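Alr4995 protein (Nostoc sp., PDB 6LRF) is a bifunctional arginine dihydrolase and ornithine cyclodeaminase, which probably converts arginine to ornithine and then ornithine to proline, with release of ammonia. Local coordinates at residues P377-V382 and I434-G439; M343-S348 and G553-L558; T220-S225 and V243-L248. All coordinates share one frame; numbering follows the deposited sequence.

Contact 1: residues P377-V382 and I434-G439; sequences PDDFYV and IVDVLG
F380 and V435 face each other as a non-hydrogen-bonded antiparallel pair, an isolated beta bridge in which an irregular loop borrows the pairing of a sheet without becoming a strand. Two backbone bonds flank the pair. Y381 N gives a nearly straight bond to I434 O (2.9 Å, 168°), and D436 N reaches D379 O at 3.0 Å. Between them the CA atoms of F380 and V435 make CA-H...O contacts with I434 O and D379 O respectively. Water adds two further rungs: one molecule donates to D379 O and D436 O, another to Y381 O and I434 O, so that each of the two bridging carbonyls serves both an amide and a water.

The loop approaches through a type II turn from P377 to F380, with D379 at its third position at positive phi. The D379 side chain, extended away from its own amide (chi1 -164°), brings OD2 to 3.2 Å from D436 N as a second, weak acceptor. D379 OD2 and D436 OD2 lie 4.1 Å apart as like charges, an unfavourable proximity that the hydrogen bond between H340 NE2 and D436 OD2 would be expected to ease. D436 OD1 turns back to accept from V437 N at 2.6 Å.

Apolar contact is sparse. P377 CG meets V435 CG1 at 4.0 Å, the same methyl lying near D378 O, while Y381 CB rests on I434 CG2 and lets its ring lead away.

Strand 366-369 flanks V435 and P377, and strand 432-435 belongs with it to a mixed sheet. V437 packs on helix 340-352, and F380 turns from the bridge to L558 and N562 of helix 554-567.

Contact 2: residues M343-S348 and G553-L558; sequences MEEIIS and GHRHHL
E344 and R555 meet chiefly over a flat face: E344 CB lies against one side of the guanidinium, 3.7 Å from NH2. The two side chains cross at about a right angle, with their charged planes inclined by 59°. The salt bridge from E344 OE1 to R555 NH2 is long, at 3.8 Å, and NH2 also has a long, weak ion pair with D379 OD1.

A second acid acts at longer range. E345 bends at chi2 (96°), carrying OE2 to 3.9 Å from R555 CB. Its OE1 stands 3.5 Å from H556 NE2 with carboxylate and imidazole nearly perpendicular; OE1 has a weak hydrogen bond with Y191 OH, and H556 is anchored through ND1 to T538. E345 OE2 lies 4.4 Å from G553 N, at the start of helix 554-567, where the helix dipole would probably favour a negative charge.

Close packing comes from S348, whose CB touches R555 CD at 3.9 Å. Its OG is fixed by a 2.9 Å bond to E344 O, a carbonyl that takes S348 N from its other face.

This side-chain-mediated helix-helix contact joins the LOR/SDH-like region to the Rossmann-fold region; the axes of the two short helical segments come within 11.5 Å, their N-to-C directions 120° apart. Helix 340-352 rests on strand 280-292 through M343 and I347 and on helix 299-310 through I346; helix 524-536 covers H556.

Contact 3: residues T220-S225 and V243-L248; sequences TVNVES and VGFQVL
F245 carries its ring past the carbonyls of E224 and S225, and following it outward gives a compact account of how an aromatic side chain can be bordered by backbone oxygens. CB lies 4.0 Å from S225 O. The first torsion, chi1 -72°, sets CG opposite the carbonyl carbon of F245 and directs the ring at the end of segment 220-225. CD1 then approaches S225 O at 3.8 Å, near the ring plane. One atom further, CE1 has E224 O at its edge, in plane and also 3.8 Å away, an approach that suits the weakly positive rim of a phenyl ring. The same CE1 lies 4.0 Å from N222 ND2, whose amide is turned 73° against the ring. The F245 side chain also touches L176 and L240 of helix 234-242.

The backbone at the root of this side chain marks a beta-alpha-beta crossover: strand 226-229, helix 234-242 and the parallel strand 246-249. G244 is the C-prime residue of the Schellman motif that ends the helix, and Q246 N at once bonds S225 O (2.8 Å, 168°), starting the parallel pairing that Q246 and L248 continue with V227. The three-stranded mixed sheet is consistent with the alpha/beta propeller of the guanidino-group modifying enzymes.

N222 steadies the turn that presents both oxygens. Its ND2 bonds I226 O and also E224 O, the latter at 2.9 Å from above the carbonyl plane, while OD1 accepts from A177 N. S225 OG bonds E224 OE2, tying the two turn residues together, and S225 CB comes within 4.1 Å of G244 O.

Overall arrangement
Contact 3 comes first along the chain, wholly in the dimethylarginine dimethylhydrolase-like region, and closes before the other two open. Contact 2 then spans some two hundred residues, joining helix 340-352 to the first helical turn of 554-567 in the Rossmann-fold region; contact 1 forms within that span. Their centres are 10 Å apart and they touch: a long, weak ion pair joins D379 OD1 to R555 NH2, 3.4 Å apart, while D379 OD2 and E344 OE2 lie only 2.6 Å apart, perhaps sharing a proton. Contact 3 sits about 47 Å from contact 1 and 41 Å from contact 2, centre to centre. This separation is consistent with one chain housing two activities in distinct modules, contacts 1 and 2 knitting the later modules together.

Contact 1: residues P377-V382 and I434-G439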
loop_
_atom_site.group_PDB
_atom_site.type_symbol
_atom_site.label_atom_id
_atom_site.label_comp_id
_atom_site.label_asym_id
_atom_site.label_seq_id
_atom_site.Cartn_x
_atom_site.Cartn_y
_atom_site.Cartn_z
ATOM N N PRO B 377 -14.585 -41.147 -1.319
ATOM C CA PRO B 377 -15.771 -41.479 -0.519
ATOM C C PRO B 377 -16.049 -40.383 0.462
ATOM O O PRO B 377 -15.133 -39.638 0.818
ATOM C CB PRO B 377 -15.377 -42.769 0.213
ATOM C CG PRO B 377 -13.874 -42.765 0.194
ATOM C CD PRO B 377 -13.499 -42.118 -1.111
ATOM N N ASP B 378 -17.295 -40.292 0.905
ATOM C CA ASP B 378 -17.698 -39.220 1.791
ATOM C C ASP B 378 -16.927 -39.275 3.104
ATOM O O ASP B 378 -16.618 -40.352 3.609
ATOM C CB ASP B 378 -19.199 -39.289 2.044
ATOM C CG ASP B 378 -19.784 -37.938 2.368
ATOM O OD1 ASP B 378 -20.013 -37.144 1.419
ATOM O OD2 ASP B 378 -20.001 -37.670 3.570
ATOM N N ASP B 379 -16.622 -38.099 3.640
ATOM C CA ASP B 379 -15.869 -37.936 4.880
ATOM C C ASP B 379 -14.406 -38.367 4.760
ATOM O O ASP B 379 -13.772 -38.695 5.759
ATOM C CB ASP B 379 -16.540 -38.696 6.032
ATOM C CG ASP B 379 -16.034 -38.250 7.397
ATOM O OD1 ASP B 379 -15.744 -37.038 7.564
ATOM O OD2 ASP B 379 -15.905 -39.116 8.286
ATOM N N PHE B 380 -13.851 -38.330 3.547
ATOM C CA PHE B 380 -12.425 -38.627 3.379
ATOM C C PHE B 380 -11.583 -37.665 4.211
ATOM O O PHE B 380 -11.908 -36.482 4.354
ATOM C CB PHE B 380 -12.010 -38.565 1.898
ATOM C CG PHE B 380 -12.130 -37.200 1.284
ATOM C CD1 PHE B 380 -13.366 -36.709 0.908
ATOM C CD2 PHE B 380 -11.002 -36.417 1.069
ATOM C CE1 PHE B 380 -13.490 -35.453 0.350
ATOM C CE2 PHE B 380 -11.108 -35.154 0.490
ATOM C CZ PHE B 380 -12.356 -34.675 0.133
ATOM N N TYR B 381 -10.510 -38.184 4.792
ATOM C CA TYR B 381 -9.606 -37.343 5.533
ATOM C C TYR B 381 -8.800 -36.489 4.545
ATOM O O TYR B 381 -8.417 -36.955 3.459
ATOM C CB TYR B 381 -8.699 -38.186 6.420
ATOM C CG TYR B 381 -7.531 -37.425 7.003
ATOM C CD1 TYR B 381 -7.659 -36.671 8.165
ATOM C CD2 TYR B 381 -6.281 -37.500 6.403
ATOM C CE1 TYR B 381 -6.552 -35.973 8.707
ATOM C CE2 TYR B 381 -5.186 -36.813 6.920
ATOM C CZ TYR B 381 -5.322 -36.048 8.058
ATOM O OH TYR B 381 -4.196 -35.398 8.536
ATOM N N VAL B 382 -8.572 -35.233 4.921
ATOM C CA VAL B 382 -7.834 -34.298 4.078
ATOM C C VAL B 382 -6.390 -34.154 4.535
ATOM O O VAL B 382 -6.127 -33.715 5.646
ATOM C CB VAL B 382 -8.504 -32.916 4.058
ATOM C CG1 VAL B 382 -7.706 -31.941 3.151
ATOM C CG2 VAL B 382 -9.934 -33.042 3.564
ATOM N N ILE B 434 -8.879 -43.482 3.373
ATOM C CA ILE B 434 -9.123 -43.134 4.767
ATOM C C ILE B 434 -10.235 -42.104 4.915
ATOM O O ILE B 434 -10.236 -41.055 4.244
ATOM C CB ILE B 434 -7.828 -42.613 5.415
ATOM C CG1 ILE B 434 -6.798 -43.739 5.396
ATOM C CG2 ILE B 434 -8.084 -42.098 6.834
ATOM C CD1 ILE B 434 -5.548 -43.412 6.074
ATOM N N VAL B 435 -11.207 -42.438 5.767
ATOM C CA VAL B 435 -12.308 -41.542 6.123
ATOM C C VAL B 435 -12.273 -41.373 7.632
ATOM O O VAL B 435 -11.562 -42.113 8.321
ATOM C CB VAL B 435 -13.689 -42.077 5.697
ATOM C CG1 VAL B 435 -13.757 -42.262 4.184
ATOM C CG2 VAL B 435 -13.993 -43.386 6.417
ATOM N N ASP B 436 -13.036 -40.410 8.141
ATOM C CA ASP B 436 -13.048 -40.109 9.575
ATOM C C ASP B 436 -11.655 -39.651 10.028
ATOM O O ASP B 436 -10.859 -39.172 9.214
ATOM C CB ASP B 436 -13.526 -41.327 10.382
ATOM C CG ASP B 436 -14.221 -40.939 11.690
ATOM O OD1 ASP B 436 -13.534 -40.454 12.624
ATOM O OD2 ASP B 436 -15.452 -41.140 11.790
ATOM N N VAL B 437 -11.361 -39.768 11.319
ATOM C CA VAL B 437 -10.138 -39.182 11.869
ATOM C C VAL B 437 -9.413 -40.117 12.828
ATOM O O VAL B 437 -8.546 -39.695 13.580
ATOM C CB VAL B 437 -10.437 -37.839 12.614
ATOM C CG1 VAL B 437 -10.954 -36.766 11.637
ATOM C CG2 VAL B 437 -11.445 -38.054 13.744
ATOM N N LEU B 438 -9.769 -41.394 12.805
ATOM C CA LEU B 438 -9.066 -42.384 13.614
ATOM C C LEU B 438 -7.799 -42.895 12.939
ATOM O O LEU B 438 -7.699 -42.903 11.715
ATOM C CB LEU B 438 -9.985 -43.574 13.915
ATOM C CG LEU B 438 -11.227 -43.276 14.746
ATOM C CD1 LEU B 438 -12.100 -44.524 14.833
ATOM C CD2 LEU B 438 -10.791 -42.811 16.116
ATOM N N GLY B 439 -6.833 -43.313 13.748
ATOM C CA GLY B 439 -5.658 -43.995 13.251
ATOM C C GLY B 439 -4.799 -43.137 12.351
ATOM O O GLY B 439 -4.259 -43.613 11.355
HETATM O O HOH W 1 -12.141 -37.257 7.767
HETATM O O HOH W 2 -8.211 -39.674 2.850
#

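Contact 2: residues M343-S348 and G553-L558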
loop_
_atom_site.group_PDB
_atom_site.type_symbol
_atom_site.label_atom_id
_atom_site.label_comp_id
_atom_site.label_asym_id
_atom_site.label_seq_id
_atom_site.Cartn_x
_atom_site.Cartn_y
_atom_site.Cartn_z
HETATM N N MSE B 343 -16.346 -32.417 15.838
HETATM C CA MSE B 343 -15.271 -33.215 16.437
HETATM C C MSE B 343 -14.187 -33.596 15.411
HETATM O O MSE B 343 -12.996 -33.553 15.706
HETATM C CB MSE B 343 -15.834 -34.489 17.076
HETATM C CG MSE B 343 -14.758 -35.361 17.719
HETATM SE SE MSE B 343 -13.756 -34.419 19.184
HETATM C CE MSE B 343 -14.902 -34.918 20.731
ATOM N N GLU B 344 -14.602 -33.973 14.209
ATOM C CA GLU B 344 -13.649 -34.315 13.156
ATOM C C GLU B 344 -12.811 -33.114 12.746
ATOM O O GLU B 344 -11.605 -33.227 12.472
ATOM C CB GLU B 344 -14.378 -34.854 11.934
ATOM C CG GLU B 344 -15.073 -36.174 12.159
ATOM C CD GLU B 344 -15.731 -36.682 10.895
ATOM O OE1 GLU B 344 -16.692 -36.033 10.410
ATOM O OE2 GLU B 344 -15.256 -37.713 10.375
ATOM N N GLU B 345 -13.450 -31.959 12.692
ATOM C CA GLU B 345 -12.743 -30.747 12.335
ATOM C C GLU B 345 -11.662 -30.429 13.391
ATOM O O GLU B 345 -10.516 -30.098 13.053
ATOM C CB GLU B 345 -13.730 -29.600 12.186
ATOM C CG GLU B 345 -13.138 -28.351 11.574
ATOM C CD GLU B 345 -13.380 -28.241 10.071
ATOM O OE1 GLU B 345 -14.493 -28.607 9.600
ATOM O OE2 GLU B 345 -12.450 -27.779 9.366
ATOM N N ILE B 346 -12.027 -30.565 14.663
ATOM C CA ILE B 346 -11.108 -30.324 15.770
ATOM C C ILE B 346 -9.948 -31.307 15.771
ATOM O O ILE B 346 -8.788 -30.912 15.863
ATOM C CB ILE B 346 -11.841 -30.403 17.132
ATOM C CG1 ILE B 346 -12.824 -29.233 17.290
ATOM C CG2 ILE B 346 -10.851 -30.444 18.291
ATOM C CD1 ILE B 346 -13.873 -29.454 18.378
ATOM N N ILE B 347 -10.259 -32.591 15.679
ATOM C CA ILE B 347 -9.228 -33.619 15.707
ATOM C C ILE B 347 -8.265 -33.469 14.515
ATOM O O ILE B 347 -7.055 -33.680 14.664
ATOM C CB ILE B 347 -9.863 -35.019 15.729
ATOM C CG1 ILE B 347 -10.715 -35.171 16.993
ATOM C CG2 ILE B 347 -8.796 -36.109 15.677
ATOM C CD1 ILE B 347 -9.945 -34.939 18.270
ATOM N N SER B 348 -8.785 -33.064 13.356
ATOM C CA SER B 348 -7.929 -32.806 12.199
ATOM C C SER B 348 -6.909 -31.711 12.501
ATOM O O SER B 348 -5.746 -31.822 12.137
ATOM C CB SER B 348 -8.756 -32.410 10.973
ATOM O OG SER B 348 -9.522 -33.509 10.512
ATOM N N GLY B 553 -9.975 -24.593 7.564
ATOM C CA GLY B 553 -11.073 -24.529 6.612
ATOM C C GLY B 553 -10.904 -25.378 5.354
ATOM O O GLY B 553 -11.771 -25.359 4.466
ATOM N N HIS B 554 -9.806 -26.129 5.265
ATOM C CA HIS B 554 -9.545 -26.885 4.041
ATOM C C HIS B 554 -10.578 -27.996 3.857
ATOM O O HIS B 554 -11.002 -28.272 2.740
ATOM C CB HIS B 554 -8.118 -27.437 4.042
ATOM C CG HIS B 554 -7.078 -26.418 3.680
ATOM N ND1 HIS B 554 -6.508 -26.341 2.427
ATOM C CD2 HIS B 554 -6.513 -25.422 4.407
ATOM C CE1 HIS B 554 -5.636 -25.348 2.396
ATOM N NE2 HIS B 554 -5.619 -24.774 3.585
ATOM N N ARG B 555 -11.019 -28.602 4.959
ATOM C CA ARG B 555 -12.007 -29.676 4.905
ATOM C C ARG B 555 -13.304 -29.247 4.199
ATOM O O ARG B 555 -13.772 -29.934 3.287
ATOM C CB ARG B 555 -12.305 -30.195 6.330
ATOM C CG ARG B 555 -11.185 -31.083 6.922
ATOM C CD ARG B 555 -11.512 -31.542 8.346
ATOM N NE ARG B 555 -12.767 -32.292 8.416
ATOM C CZ ARG B 555 -12.853 -33.611 8.267
ATOM N NH1 ARG B 555 -11.757 -34.328 8.038
ATOM N NH2 ARG B 555 -14.026 -34.222 8.356
ATOM N N HIS B 556 -13.879 -28.114 4.603
ATOM C CA HIS B 556 -15.087 -27.614 3.964
ATOM C C HIS B 556 -14.852 -27.344 2.477
ATOM O O HIS B 556 -15.721 -27.610 1.638
ATOM C CB HIS B 556 -15.585 -26.336 4.657
ATOM C CG HIS B 556 -16.318 -26.586 5.942
ATOM N ND1 HIS B 556 -17.039 -25.605 6.594
ATOM C CD2 HIS B 556 -16.441 -27.705 6.698
ATOM C CE1 HIS B 556 -17.578 -26.112 7.688
ATOM N NE2 HIS B 556 -17.238 -27.385 7.773
ATOM N N HIS B 557 -13.676 -26.813 2.158
ATOM C CA HIS B 557 -13.318 -26.474 0.778
ATOM C C HIS B 557 -13.195 -27.708 -0.129
ATOM O O HIS B 557 -13.792 -27.774 -1.207
ATOM C CB HIS B 557 -12.007 -25.702 0.778
ATOM C CG HIS B 557 -11.784 -24.890 -0.457
ATOM N ND1 HIS B 557 -12.530 -23.764 -0.759
ATOM C CD2 HIS B 557 -10.894 -25.038 -1.468
ATOM C CE1 HIS B 557 -12.103 -23.252 -1.900
ATOM N NE2 HIS B 557 -11.115 -24.005 -2.352
ATOM N N LEU B 558 -12.404 -28.677 0.321
ATOM C CA LEU B 558 -12.228 -29.947 -0.377
ATOM C C LEU B 558 -13.530 -30.741 -0.450
ATOM O O LEU B 558 -13.790 -31.401 -1.463
ATOM C CB LEU B 558 -11.147 -30.786 0.315
ATOM C CG LEU B 558 -9.738 -30.640 -0.257
ATOM C CD1 LEU B 558 -9.669 -31.291 -1.645
ATOM C CD2 LEU B 558 -9.333 -29.172 -0.330
#

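Contact 3: residues T220-S225 and V243-L248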
loop_
_atom_site.group_PDB
_atom_site.type_symbol
_atom_site.label_atom_id
_atom_site.label_comp_id
_atom_site.label_asym_id
_atom_site.label_seq_id
_atom_site.Cartn_x
_atom_site.Cartn_y
_atom_site.Cartn_z
ATOM N N THR B 220 -39.566 -13.356 23.641
ATOM C CA THR B 220 -41.006 -13.270 23.523
ATOM C C THR B 220 -41.701 -14.395 24.269
ATOM O O THR B 220 -41.276 -15.557 24.193
ATOM C CB THR B 220 -41.415 -13.321 22.046
ATOM O OG1 THR B 220 -41.225 -12.028 21.466
ATOM C CG2 THR B 220 -42.870 -13.747 21.887
ATOM N N VAL B 221 -42.760 -14.046 24.999
ATOM C CA VAL B 221 -43.612 -15.040 25.643
ATOM C C VAL B 221 -44.703 -15.474 24.674
ATOM O O VAL B 221 -45.382 -14.644 24.069
ATOM C CB VAL B 221 -44.223 -14.494 26.938
ATOM C CG1 VAL B 221 -45.079 -15.551 27.609
ATOM C CG2 VAL B 221 -43.114 -14.046 27.877
ATOM N N ASN B 222 -44.839 -16.784 24.503
ATOM C CA ASN B 222 -45.825 -17.353 23.603
ATOM C C ASN B 222 -46.899 -18.059 24.406
ATOM O O ASN B 222 -46.603 -19.008 25.137
ATOM C CB ASN B 222 -45.161 -18.330 22.622
ATOM C CG ASN B 222 -46.116 -18.842 21.548
ATOM O OD1 ASN B 222 -46.010 -19.991 21.101
ATOM N ND2 ASN B 222 -47.046 -17.987 21.119
ATOM N N VAL B 223 -48.135 -17.576 24.298
ATOM C CA VAL B 223 -49.281 -18.270 24.873
ATOM C C VAL B 223 -50.241 -18.640 23.738
ATOM O O VAL B 223 -51.024 -17.809 23.273
ATOM C CB VAL B 223 -49.991 -17.419 25.937
ATOM C CG1 VAL B 223 -50.732 -18.318 26.916
ATOM C CG2 VAL B 223 -48.980 -16.573 26.692
ATOM N N GLU B 224 -50.155 -19.895 23.303
ATOM C CA GLU B 224 -50.743 -20.388 22.046
ATOM C C GLU B 224 -50.564 -19.396 20.897
ATOM O O GLU B 224 -49.497 -19.344 20.290
ATOM C CB GLU B 224 -52.229 -20.739 22.221
ATOM C CG GLU B 224 -52.963 -21.268 20.941
ATOM C CD GLU B 224 -52.074 -22.079 19.972
ATOM O OE1 GLU B 224 -51.404 -23.039 20.423
ATOM O OE2 GLU B 224 -52.065 -21.776 18.749
ATOM N N SER B 225 -51.590 -18.605 20.596
ATOM C CA SER B 225 -51.512 -17.717 19.443
ATOM C C SER B 225 -51.166 -16.299 19.841
ATOM O O SER B 225 -51.085 -15.419 18.993
ATOM C CB SER B 225 -52.819 -17.750 18.653
ATOM O OG SER B 225 -52.871 -18.938 17.879
ATOM N N VAL B 243 -48.985 -15.154 9.714
ATOM C CA VAL B 243 -49.249 -16.583 9.912
ATOM C C VAL B 243 -50.149 -16.845 11.120
ATOM O O VAL B 243 -50.210 -17.965 11.625
ATOM C CB VAL B 243 -47.942 -17.411 10.073
ATOM C CG1 VAL B 243 -47.103 -17.345 8.798
ATOM C CG2 VAL B 243 -47.139 -16.958 11.298
ATOM N N GLY B 244 -50.845 -15.813 11.585
ATOM C CA GLY B 244 -51.898 -15.997 12.570
ATOM C C GLY B 244 -51.572 -15.776 14.039
ATOM O O GLY B 244 -52.382 -16.122 14.894
ATOM N N PHE B 245 -50.404 -15.215 14.344
ATOM C CA PHE B 245 -50.074 -14.841 15.720
ATOM C C PHE B 245 -50.614 -13.449 16.054
ATOM O O PHE B 245 -50.542 -12.541 15.227
ATOM C CB PHE B 245 -48.560 -14.851 15.953
ATOM C CG PHE B 245 -47.956 -16.220 16.002
ATOM C CD1 PHE B 245 -48.181 -17.052 17.090
ATOM C CD2 PHE B 245 -47.142 -16.669 14.973
ATOM C CE1 PHE B 245 -47.615 -18.319 17.145
ATOM C CE2 PHE B 245 -46.570 -17.930 15.021
ATOM C CZ PHE B 245 -46.809 -18.759 16.111
ATOM N N GLN B 246 -51.137 -13.278 17.267
ATOM C CA GLN B 246 -51.550 -11.957 17.728
ATOM C C GLN B 246 -50.447 -11.348 18.582
ATOM O O GLN B 246 -50.031 -11.926 19.592
ATOM C CB GLN B 246 -52.869 -12.014 18.517
ATOM C CG GLN B 246 -53.010 -10.853 19.494
ATOM C CD GLN B 246 -54.339 -10.809 20.246
ATOM O OE1 GLN B 246 -54.874 -11.839 20.671
ATOM N NE2 GLN B 246 -54.860 -9.597 20.439
ATOM N N VAL B 247 -49.981 -10.173 18.171
ATOM C CA VAL B 247 -48.845 -9.538 18.824
ATOM C C VAL B 247 -49.241 -8.514 19.878
ATOM O O VAL B 247 -49.810 -7.473 19.561
ATOM C CB VAL B 247 -47.935 -8.840 17.804
ATOM C CG1 VAL B 247 -46.836 -8.068 18.524
ATOM C CG2 VAL B 247 -47.354 -9.862 16.822
ATOM N N LEU B 248 -48.926 -8.820 21.134
ATOM C CA LEU B 248 -49.097 -7.888 22.247
ATOM C C LEU B 248 -47.755 -7.272 22.626
ATOM O O LEU B 248 -46.792 -7.988 22.904
ATOM C CB LEU B 248 -49.699 -8.599 23.465
ATOM C CG LEU B 248 -51.212 -8.777 23.627
ATOM C CD1 LEU B 248 -51.891 -9.166 22.334
ATOM C CD2 LEU B 248 -51.502 -9.815 24.693
#